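Local coordinates for protein putative D-lactate dehydrogenase (Chlamydomonas reinhardtii, PDB 4ZGS) that binds NAD and acts as the chloroplast pyruvate reductase of this green alga, probably making D-lactate from pyruvate in fermentation, at residues Y79-L84 against V103-L108; T35-Y40 against T59-V64; H178-V183 against G201-A206. All blocks are in the same frame, centred on the assembly; numbering follows the deposited sequence.

Interactions 1 and 2 belong to one parallel sheet, their centres 9 Å apart: strands 36-39 and 81-84 are neighbours in it, and V83 N lies 2.6 Å from I38 O, a probable hydrogen bond. Interaction 1 is the more buried, almost wholly aliphatic side-chain packing between inner strands. Interaction 2 reaches the outermost strand of that sheet within this chain, where a salt bridge, sulfur-aromatic contact and intersubunit packing join the aliphatic pairs. Interaction 3, whose centre is 44 Å from that of interaction 1 and 47 Å from that of interaction 2, lies at the edge of the NAD-binding sheet, with a valine-lined buried face and, on the other, the exposed chain of K203 beside F205.

Interaction 1: Y79-L84 against V103-L108; sequences YDVAVL and VKLIAL
Y79 meets V103 through CB and its carbonyl, while its ring leads away from the contact into a cation-pi interaction with R36. The other flat groups are peptides, and three firm backbone bonds link them: A82 N to L105 O (2.9 Å), A107 N to A82 O, and L84 N to A107 O, the last also at 2.9 Å. V103 CG1 comes within 3.1 Å of Y79 O, and the next carbonyl, D80 O, takes two weak bonds, from K104 N and L105 N, where the paired strands begin.

These rungs join parallel strands 81-84 and 105-108, linked through helix 92-101 as a beta-alpha-beta unit of the flavodoxin-like substrate-binding domain known in D-2-hydroxyacid dehydrogenases. V81, V83, L105 and A107 share one face of the sheet. V81 and L105 lie side by side: V81 CG2 stands anti to the backbone N (chi1, measured to CG1, is 41°), which brings it to 4.1 Å from L105 CD2 and 3.4 Å from L105 O. V83 CG1 is 3.3 Å from A107 O. I355 and Y358 of helix 341-359 pack over this surface, I355 on V81 and A107, Y358 on L105.

A82, I106, L84 and L108 make up the other face. L84 and I106 cross obliquely, with L84 CD2 pressed to I106 CG2 at 3.4 Å. L108, paired with L84, brings CD1 to 3.9 Å from L84 CB, and the L84 side chain is thus touched by both I106 and L108. D80, at the polar end, turns its carboxylate away from strand 105-108 and accepts the backbone N-H of R36 on OD2.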
loop_
_atom_site.group_PDB
_atom_site.type_symbol
_atom_site.label_atom_id
_atom_site.label_comp_id
_atom_site.label_asym_id
_atom_site.label_seq_id
_atom_site.Cartn_x
_atom_site.Cartn_y
_atom_site.Cartn_z
ATOM N N TYR A 79 -33.200 -23.450 17.442
ATOM C CA TYR A 79 -33.501 -22.803 16.170
ATOM C C TYR A 79 -33.994 -23.726 15.052
ATOM O O TYR A 79 -33.679 -24.916 14.993
ATOM C CB TYR A 79 -32.298 -21.998 15.695
ATOM C CG TYR A 79 -32.074 -20.779 16.551
ATOM C CD1 TYR A 79 -32.599 -19.548 16.182
ATOM C CD2 TYR A 79 -31.375 -20.859 17.744
ATOM C CE1 TYR A 79 -32.414 -18.429 16.966
ATOM C CE2 TYR A 79 -31.176 -19.739 18.522
ATOM C CZ TYR A 79 -31.697 -18.534 18.129
ATOM O OH TYR A 79 -31.510 -17.427 18.905
ATOM N N ASP A 80 -34.833 -23.151 14.206
ATOM C CA ASP A 80 -35.489 -23.888 13.140
ATOM C C ASP A 80 -34.705 -24.001 11.846
ATOM O O ASP A 80 -34.684 -25.055 11.210
ATOM C CB ASP A 80 -36.836 -23.231 12.886
ATOM C CG ASP A 80 -37.687 -23.220 14.134
ATOM O OD1 ASP A 80 -37.929 -24.312 14.693
ATOM O OD2 ASP A 80 -38.069 -22.117 14.578
ATOM N N VAL A 81 -34.052 -22.904 11.472
ATOM C CA VAL A 81 -33.328 -22.827 10.212
ATOM C C VAL A 81 -31.986 -22.148 10.402
ATOM O O VAL A 81 -31.874 -21.120 11.086
ATOM C CB VAL A 81 -34.144 -22.085 9.121
ATOM C CG1 VAL A 81 -34.844 -20.882 9.704
ATOM C CG2 VAL A 81 -33.259 -21.697 7.941
ATOM N N ALA A 82 -30.961 -22.754 9.815
ATOM C CA ALA A 82 -29.611 -22.211 9.876
ATOM C C ALA A 82 -29.268 -21.570 8.529
ATOM O O ALA A 82 -29.364 -22.219 7.491
ATOM C CB ALA A 82 -28.598 -23.314 10.241
ATOM N N VAL A 83 -28.917 -20.288 8.532
ATOM C CA VAL A 83 -28.466 -19.677 7.294
ATOM C C VAL A 83 -26.942 -19.662 7.206
ATOM O O VAL A 83 -26.241 -19.090 8.051
ATOM C CB VAL A 83 -28.998 -18.258 7.121
ATOM C CG1 VAL A 83 -28.573 -17.735 5.753
ATOM C CG2 VAL A 83 -30.517 -18.243 7.222
ATOM N N LEU A 84 -26.457 -20.253 6.122
ATOM C CA LEU A 84 -25.055 -20.570 5.919
ATOM C C LEU A 84 -24.574 -19.999 4.590
ATOM O O LEU A 84 -25.365 -19.660 3.714
ATOM C CB LEU A 84 -24.849 -22.090 5.904
ATOM C CG LEU A 84 -24.827 -22.945 7.166
ATOM C CD1 LEU A 84 -25.881 -22.482 8.137
ATOM C CD2 LEU A 84 -25.050 -24.403 6.789
ATOM N N VAL A 103 -32.706 -27.865 14.164
ATOM C CA VAL A 103 -32.859 -27.229 12.852
ATOM C C VAL A 103 -33.218 -28.258 11.758
ATOM O O VAL A 103 -32.515 -29.265 11.578
ATOM C CB VAL A 103 -31.569 -26.445 12.418
ATOM C CG1 VAL A 103 -31.011 -25.590 13.563
ATOM C CG2 VAL A 103 -30.493 -27.378 11.895
ATOM N N LYS A 104 -34.352 -28.040 11.084
ATOM C CA LYS A 104 -34.735 -28.869 9.936
ATOM C C LYS A 104 -34.442 -28.261 8.565
ATOM O O LYS A 104 -34.609 -28.940 7.557
ATOM C CB LYS A 104 -36.229 -29.220 9.975
ATOM C CG LYS A 104 -36.638 -30.308 10.943
ATOM C CD LYS A 104 -36.492 -29.939 12.405
ATOM C CE LYS A 104 -36.920 -31.122 13.282
ATOM N NZ LYS A 104 -36.818 -30.835 14.736
ATOM N N LEU A 105 -33.949 -27.029 8.507
ATOM C CA LEU A 105 -33.678 -26.426 7.202
ATOM C C LEU A 105 -32.371 -25.660 7.194
ATOM O O LEU A 105 -32.084 -24.860 8.091
ATOM C CB LEU A 105 -34.815 -25.493 6.784
ATOM C CG LEU A 105 -34.579 -24.797 5.449
ATOM C CD1 LEU A 105 -34.694 -25.827 4.338
ATOM C CD2 LEU A 105 -35.585 -23.689 5.252
ATOM N N ILE A 106 -31.577 -25.903 6.164
ATOM C CA ILE A 106 -30.384 -25.122 5.975
ATOM C C ILE A 106 -30.560 -24.275 4.736
ATOM O O ILE A 106 -30.774 -24.810 3.647
ATOM C CB ILE A 106 -29.132 -26.030 5.843
ATOM C CG1 ILE A 106 -28.714 -26.570 7.212
ATOM C CG2 ILE A 106 -27.960 -25.275 5.181
ATOM C CD1 ILE A 106 -27.644 -27.627 7.141
ATOM N N ALA A 107 -30.463 -22.955 4.891
ATOM C CA ALA A 107 -30.549 -22.047 3.735
ATOM C C ALA A 107 -29.200 -21.427 3.430
ATOM O O ALA A 107 -28.624 -20.713 4.252
ATOM C CB ALA A 107 -31.572 -20.946 3.973
ATOM N N LEU A 108 -28.694 -21.714 2.241
ATOM C CA LEU A 108 -27.473 -21.110 1.769
ATOM C C LEU A 108 -27.810 -19.738 1.182
ATOM O O LEU A 108 -28.722 -19.616 0.373
ATOM C CB LEU A 108 -26.805 -21.987 0.703
ATOM C CG LEU A 108 -26.057 -23.311 0.967
ATOM C CD1 LEU A 108 -25.078 -23.238 2.168
ATOM C CD2 LEU A 108 -26.990 -24.476 1.096
#

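Interaction 2: T35-Y40 against T59-V64; sequences TRCICY and TDTYFV
Parallel strand pairing between C37-C39 and T61-F63, continued by V64, sets the outermost strand of the sheet within this chain against its neighbour, where an aliphatic and aromatic surface gives way to a salt bridge at one end. C37 O receives Y62 N at 2.7 Å, and Y62 O in turn receives C39 N. V64 N to C39 O is a third rung; C37 N to D60 O, at the start, is weak.

On one face I38 and Y62 run side by side, I38 CG1 and Y62 CG both standing anti to their backbone N (chi1 -180° for I38). I38 CD1 touches Y62 CD2 at 3.7 Å and V64 CG1 at the same distance, and V64 CG1 itself sits 3.5 Å above the Y62 ring plane, offset toward its rim. With an alanine in place of I38, the ring and V64 would lose the methyl that both lean on, and the tyrosine is likely to gain freedom to turn. Y62 also packs on Y62 of the second subunit, so the same ring takes part in the assembly.

Strands 36-39 and 60-63 are the first two of the flavodoxin-like substrate-binding domain, joined through helix 44-57 as a beta-alpha-beta crossover. That helix packs on the other face, with M54 against C39 and F63. There C39 CB meets F63 CD1 at 3.8 Å, and the C39 sulfur makes an oblique sulfur-aromatic contact, 4.8 Å from SG to the F63 ring centroid and 47° off its normal. T61 CG2 likewise packs on C37 CB. At the partly exposed end the R36 guanidinium offers NH1, at its edge, to D60 OD2 at 3.4 Å, its plane turned 68° from that of the carboxylate.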
loop_
_atom_site.group_PDB
_atom_site.type_symbol
_atom_site.label_atom_id
_atom_site.label_comp_id
_atom_site.label_asym_id
_atom_site.label_seq_id
_atom_site.Cartn_x
_atom_site.Cartn_y
_atom_site.Cartn_z
ATOM N N THR A 35 -40.906 -18.356 12.961
ATOM C CA THR A 35 -39.677 -19.081 12.648
ATOM C C THR A 35 -38.481 -18.509 13.420
ATOM O O THR A 35 -38.352 -17.288 13.543
ATOM C CB THR A 35 -39.362 -19.049 11.128
ATOM O OG1 THR A 35 -40.521 -19.454 10.379
ATOM C CG2 THR A 35 -38.202 -19.978 10.799
ATOM N N ARG A 36 -37.647 -19.404 13.963
ATOM C CA ARG A 36 -36.407 -19.040 14.654
ATOM C C ARG A 36 -35.222 -19.368 13.757
ATOM O O ARG A 36 -34.958 -20.542 13.467
ATOM C CB ARG A 36 -36.265 -19.771 15.988
ATOM C CG ARG A 36 -37.142 -19.253 17.119
ATOM C CD ARG A 36 -36.966 -20.111 18.355
ATOM N NE ARG A 36 -35.605 -20.034 18.904
ATOM C CZ ARG A 36 -35.149 -19.083 19.716
ATOM N NH1 ARG A 36 -35.918 -18.071 20.082
ATOM N NH2 ARG A 36 -33.900 -19.138 20.147
ATOM N N CYS A 37 -34.496 -18.320 13.359
ATOM C CA CYS A 37 -33.413 -18.425 12.392
ATOM C C CYS A 37 -32.038 -18.061 12.973
ATOM O O CYS A 37 -31.870 -17.005 13.590
ATOM C CB CYS A 37 -33.698 -17.520 11.216
ATOM S SG CYS A 37 -35.183 -17.840 10.285
ATOM N N ILE A 38 -31.054 -18.930 12.777
ATOM C CA ILE A 38 -29.692 -18.575 13.128
ATOM C C ILE A 38 -28.841 -18.403 11.854
ATOM O O ILE A 38 -28.933 -19.233 10.958
ATOM C CB ILE A 38 -29.071 -19.641 14.107
ATOM C CG1 ILE A 38 -27.624 -19.273 14.497
ATOM C CG2 ILE A 38 -29.119 -21.040 13.515
ATOM C CD1 ILE A 38 -27.098 -20.037 15.740
ATOM N N CYS A 39 -28.040 -17.331 11.772
ATOM C CA CYS A 39 -27.136 -17.110 10.612
ATOM C C CYS A 39 -25.658 -17.119 10.995
ATOM O O CYS A 39 -25.195 -16.305 11.804
ATOM C CB CYS A 39 -27.431 -15.784 9.892
ATOM S SG CYS A 39 -29.023 -15.789 9.015
ATOM N N TYR A 40 -24.932 -18.062 10.415
ATOM C CA TYR A 40 -23.504 -18.163 10.613
ATOM C C TYR A 40 -22.657 -17.255 9.712
ATOM O O TYR A 40 -23.084 -16.835 8.635
ATOM C CB TYR A 40 -23.116 -19.624 10.466
ATOM C CG TYR A 40 -23.669 -20.422 11.619
ATOM C CD1 TYR A 40 -24.949 -20.941 11.570
ATOM C CD2 TYR A 40 -22.925 -20.624 12.768
ATOM C CE1 TYR A 40 -25.480 -21.667 12.639
ATOM C CE2 TYR A 40 -23.434 -21.349 13.836
ATOM C CZ TYR A 40 -24.722 -21.873 13.773
ATOM O OH TYR A 40 -25.252 -22.604 14.831
ATOM N N THR A 59 -39.420 -12.975 13.702
ATOM C CA THR A 59 -39.458 -12.298 14.988
ATOM C C THR A 59 -38.162 -12.481 15.808
ATOM O O THR A 59 -37.727 -11.564 16.501
ATOM C CB THR A 59 -40.652 -12.808 15.812
ATOM O OG1 THR A 59 -40.983 -11.871 16.847
ATOM C CG2 THR A 59 -40.318 -14.151 16.428
ATOM N N ASP A 60 -37.606 -13.692 15.773
ATOM C CA ASP A 60 -36.371 -14.047 16.473
ATOM C C ASP A 60 -35.376 -14.503 15.441
ATOM O O ASP A 60 -35.593 -15.509 14.762
ATOM C CB ASP A 60 -36.564 -15.169 17.499
ATOM C CG ASP A 60 -37.450 -14.764 18.664
ATOM O OD1 ASP A 60 -37.445 -13.563 19.016
ATOM O OD2 ASP A 60 -38.148 -15.646 19.227
ATOM N N THR A 61 -34.306 -13.738 15.289
ATOM C CA THR A 61 -33.249 -14.089 14.363
ATOM C C THR A 61 -31.899 -13.863 15.040
ATOM O O THR A 61 -31.610 -12.768 15.521
ATOM C CB THR A 61 -33.370 -13.301 13.036
ATOM O OG1 THR A 61 -33.755 -11.952 13.317
ATOM C CG2 THR A 61 -34.453 -13.920 12.152
ATOM N N TYR A 62 -31.111 -14.934 15.118
ATOM C CA TYR A 62 -29.812 -14.947 15.787
ATOM C C TYR A 62 -28.650 -14.792 14.783
ATOM O O TYR A 62 -28.470 -15.620 13.873
ATOM C CB TYR A 62 -29.657 -16.248 16.563
ATOM C CG TYR A 62 -28.458 -16.304 17.496
ATOM C CD1 TYR A 62 -27.599 -15.221 17.645
ATOM C CD2 TYR A 62 -28.168 -17.474 18.198
ATOM C CE1 TYR A 62 -26.506 -15.301 18.487
ATOM C CE2 TYR A 62 -27.097 -17.565 19.019
ATOM C CZ TYR A 62 -26.262 -16.482 19.173
ATOM O OH TYR A 62 -25.179 -16.609 20.023
ATOM N N PHE A 63 -27.877 -13.722 14.917
ATOM C CA PHE A 63 -26.731 -13.535 14.014
ATOM C C PHE A 63 -25.392 -13.831 14.707
ATOM O O PHE A 63 -24.978 -13.098 15.606
ATOM C CB PHE A 63 -26.749 -12.115 13.438
ATOM C CG PHE A 63 -27.871 -11.868 12.450
ATOM C CD1 PHE A 63 -27.734 -12.250 11.117
ATOM C CD2 PHE A 63 -29.088 -11.318 12.869
ATOM C CE1 PHE A 63 -28.783 -12.034 10.196
ATOM C CE2 PHE A 63 -30.148 -11.122 11.964
ATOM C CZ PHE A 63 -29.995 -11.481 10.630
ATOM N N VAL A 64 -24.750 -14.936 14.317
ATOM C CA VAL A 64 -23.453 -15.335 14.875
ATOM C C VAL A 64 -22.296 -14.960 13.937
ATOM O O VAL A 64 -22.312 -15.305 12.746
ATOM C CB VAL A 64 -23.405 -16.859 15.216
ATOM C CG1 VAL A 64 -24.595 -17.269 16.088
ATOM C CG2 VAL A 64 -23.321 -17.712 13.960
#

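Interaction 3: H178-V183 against G201-A206; sequences HKVVGV and GCKVFA
V204 supplies the bump that fits between two valines of the neighbouring strand: its CG1 lies 3.9 Å from V183 CG2 and 4.4 Å from V181 CG1, with V181 O also beside it. One step back, V181 CG2 pushes into the angle formed by the C202 side chain, 3.6 Å from CB and 3.8 Å from SG. L197 of helix 188-200 packs on V181 and V204 from this side.

The opposite face is less even. G182 has no side chain, and F205, paired with it, leans back across to V180 of the neighbouring strand, CG1 of V180 to CD1 of F205 3.7 Å. The ring is placed there with CG anti to the carbonyl carbon (chi1 -68°), and V181 O lies at its edge. M231 of helix 225-231 packs on both V180 and F205. Farther along this face the extended, exposed chain of K203 runs alongside the H178 carbonyl, CE to O 3.6 Å.

Strands 180-184 and 203-207, with helix 188-200 between them, make up the first beta-alpha-beta unit of the Rossmann-type NAD-binding domain. G201, with positive phi, ends the helix in a Schellman motif and turns the chain into the second strand. The strands are joined by four backbone bonds: K203 N to K179 O, V181 N to K203 O, F205 N to V181 O (2.7 Å, 174° at the hydrogen) and V183 N to F205 O.

V183 touches what is probably the glycine-rich Rossmann turn, and the A206 side chain is about 6 Å from that of D208, which binds NAD. K179 NZ bonds to E175 O, with a long, weak ion pair to E342 of the third subunit. Across the pairing the polar bonds are all between backbone atoms, consistent with strands held by their peptides while the side chains add apolar packing.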
loop_
_atom_site.group_PDB
_atom_site.type_symbol
_atom_site.label_atom_id
_atom_site.label_comp_id
_atom_site.label_asym_id
_atom_site.label_seq_id
_atom_site.Cartn_x
_atom_site.Cartn_y
_atom_site.Cartn_z
ATOM N N HIS A 178 -11.415 -1.166 -30.715
ATOM C CA HIS A 178 -11.562 -2.140 -31.795
ATOM C C HIS A 178 -10.973 -3.526 -31.510
ATOM O O HIS A 178 -10.842 -4.338 -32.411
ATOM C CB HIS A 178 -11.059 -1.521 -33.094
ATOM C CG HIS A 178 -11.925 -0.393 -33.561
ATOM N ND1 HIS A 178 -11.605 0.932 -33.355
ATOM C CD2 HIS A 178 -13.123 -0.394 -34.184
ATOM C CE1 HIS A 178 -12.556 1.699 -33.852
ATOM N NE2 HIS A 178 -13.491 0.918 -34.360
ATOM N N LYS A 179 -10.583 -3.773 -30.264
ATOM C CA LYS A 179 -9.960 -5.041 -29.879
ATOM C C LYS A 179 -10.843 -6.285 -30.058
ATOM O O LYS A 179 -12.065 -6.223 -29.913
ATOM C CB LYS A 179 -9.515 -4.955 -28.421
ATOM C CG LYS A 179 -8.565 -3.808 -28.154
ATOM C CD LYS A 179 -7.350 -3.940 -29.059
ATOM C CE LYS A 179 -6.527 -2.657 -29.099
ATOM N NZ LYS A 179 -5.753 -2.462 -27.833
ATOM N N VAL A 180 -10.202 -7.409 -30.374
ATOM C CA VAL A 180 -10.866 -8.697 -30.487
ATOM C C VAL A 180 -10.966 -9.380 -29.120
ATOM O O VAL A 180 -9.956 -9.595 -28.448
ATOM C CB VAL A 180 -10.122 -9.634 -31.405
ATOM C CG1 VAL A 180 -10.818 -10.991 -31.439
ATOM C CG2 VAL A 180 -10.009 -9.039 -32.782
ATOM N N VAL A 181 -12.192 -9.724 -28.744
ATOM C CA VAL A 181 -12.559 -10.307 -27.466
ATOM C C VAL A 181 -13.231 -11.667 -27.607
ATOM O O VAL A 181 -14.313 -11.750 -28.181
ATOM C CB VAL A 181 -13.528 -9.400 -26.761
ATOM C CG1 VAL A 181 -14.136 -10.094 -25.514
ATOM C CG2 VAL A 181 -12.856 -8.079 -26.481
ATOM N N GLY A 182 -12.556 -12.731 -27.176
ATOM C CA GLY A 182 -13.175 -14.036 -27.012
ATOM C C GLY A 182 -13.972 -14.189 -25.735
ATOM O O GLY A 182 -13.416 -14.083 -24.648
ATOM N N VAL A 183 -15.254 -14.514 -25.843
ATOM C CA VAL A 183 -16.019 -14.911 -24.663
ATOM C C VAL A 183 -16.158 -16.401 -24.678
ATOM O O VAL A 183 -16.679 -16.954 -25.651
ATOM C CB VAL A 183 -17.394 -14.293 -24.601
ATOM C CG1 VAL A 183 -18.137 -14.841 -23.428
ATOM C CG2 VAL A 183 -17.291 -12.786 -24.509
ATOM N N GLY A 201 -17.735 -1.529 -27.913
ATOM C CA GLY A 201 -17.226 -1.391 -29.253
ATOM C C GLY A 201 -16.243 -2.456 -29.680
ATOM O O GLY A 201 -15.768 -2.419 -30.801
ATOM N N CYS A 202 -15.984 -3.442 -28.835
ATOM C CA CYS A 202 -15.050 -4.499 -29.198
ATOM C C CYS A 202 -15.600 -5.395 -30.298
ATOM O O CYS A 202 -16.811 -5.489 -30.498
ATOM C CB CYS A 202 -14.705 -5.355 -27.964
ATOM S SG CYS A 202 -13.994 -4.414 -26.570
ATOM N N LYS A 203 -14.706 -6.096 -30.984
ATOM C CA LYS A 203 -15.147 -7.128 -31.910
ATOM C C LYS A 203 -15.210 -8.395 -31.084
ATOM O O LYS A 203 -14.183 -8.979 -30.739
ATOM C CB LYS A 203 -14.176 -7.305 -33.073
ATOM C CG LYS A 203 -13.888 -6.025 -33.850
ATOM C CD LYS A 203 -12.774 -6.260 -34.838
ATOM C CE LYS A 203 -12.394 -4.995 -35.568
ATOM N NZ LYS A 203 -11.262 -5.234 -36.526
ATOM N N VAL A 204 -16.419 -8.848 -30.794
ATOM C CA VAL A 204 -16.580 -9.934 -29.864
ATOM C C VAL A 204 -16.766 -11.239 -30.610
ATOM O O VAL A 204 -17.471 -11.312 -31.602
ATOM C CB VAL A 204 -17.753 -9.680 -28.930
ATOM C CG1 VAL A 204 -17.836 -10.774 -27.864
ATOM C CG2 VAL A 204 -17.605 -8.313 -28.289
ATOM N N PHE A 205 -16.080 -12.273 -30.141
ATOM C CA PHE A 205 -16.247 -13.604 -30.704
ATOM C C PHE A 205 -16.587 -14.491 -29.532
ATOM O O PHE A 205 -16.304 -14.145 -28.399
ATOM C CB PHE A 205 -14.996 -14.060 -31.464
ATOM C CG PHE A 205 -14.749 -13.273 -32.724
ATOM C CD1 PHE A 205 -14.203 -11.999 -32.668
ATOM C CD2 PHE A 205 -15.098 -13.793 -33.965
ATOM C CE1 PHE A 205 -13.993 -11.269 -33.804
ATOM C CE2 PHE A 205 -14.890 -13.063 -35.121
ATOM C CZ PHE A 205 -14.338 -11.799 -35.041
ATOM N N ALA A 206 -17.263 -15.594 -29.790
ATOM C CA ALA A 206 -17.724 -16.446 -28.716
ATOM C C ALA A 206 -17.467 -17.882 -29.038
ATOM O O ALA A 206 -17.466 -18.283 -30.213
ATOM C CB ALA A 206 -19.205 -16.240 -28.465
#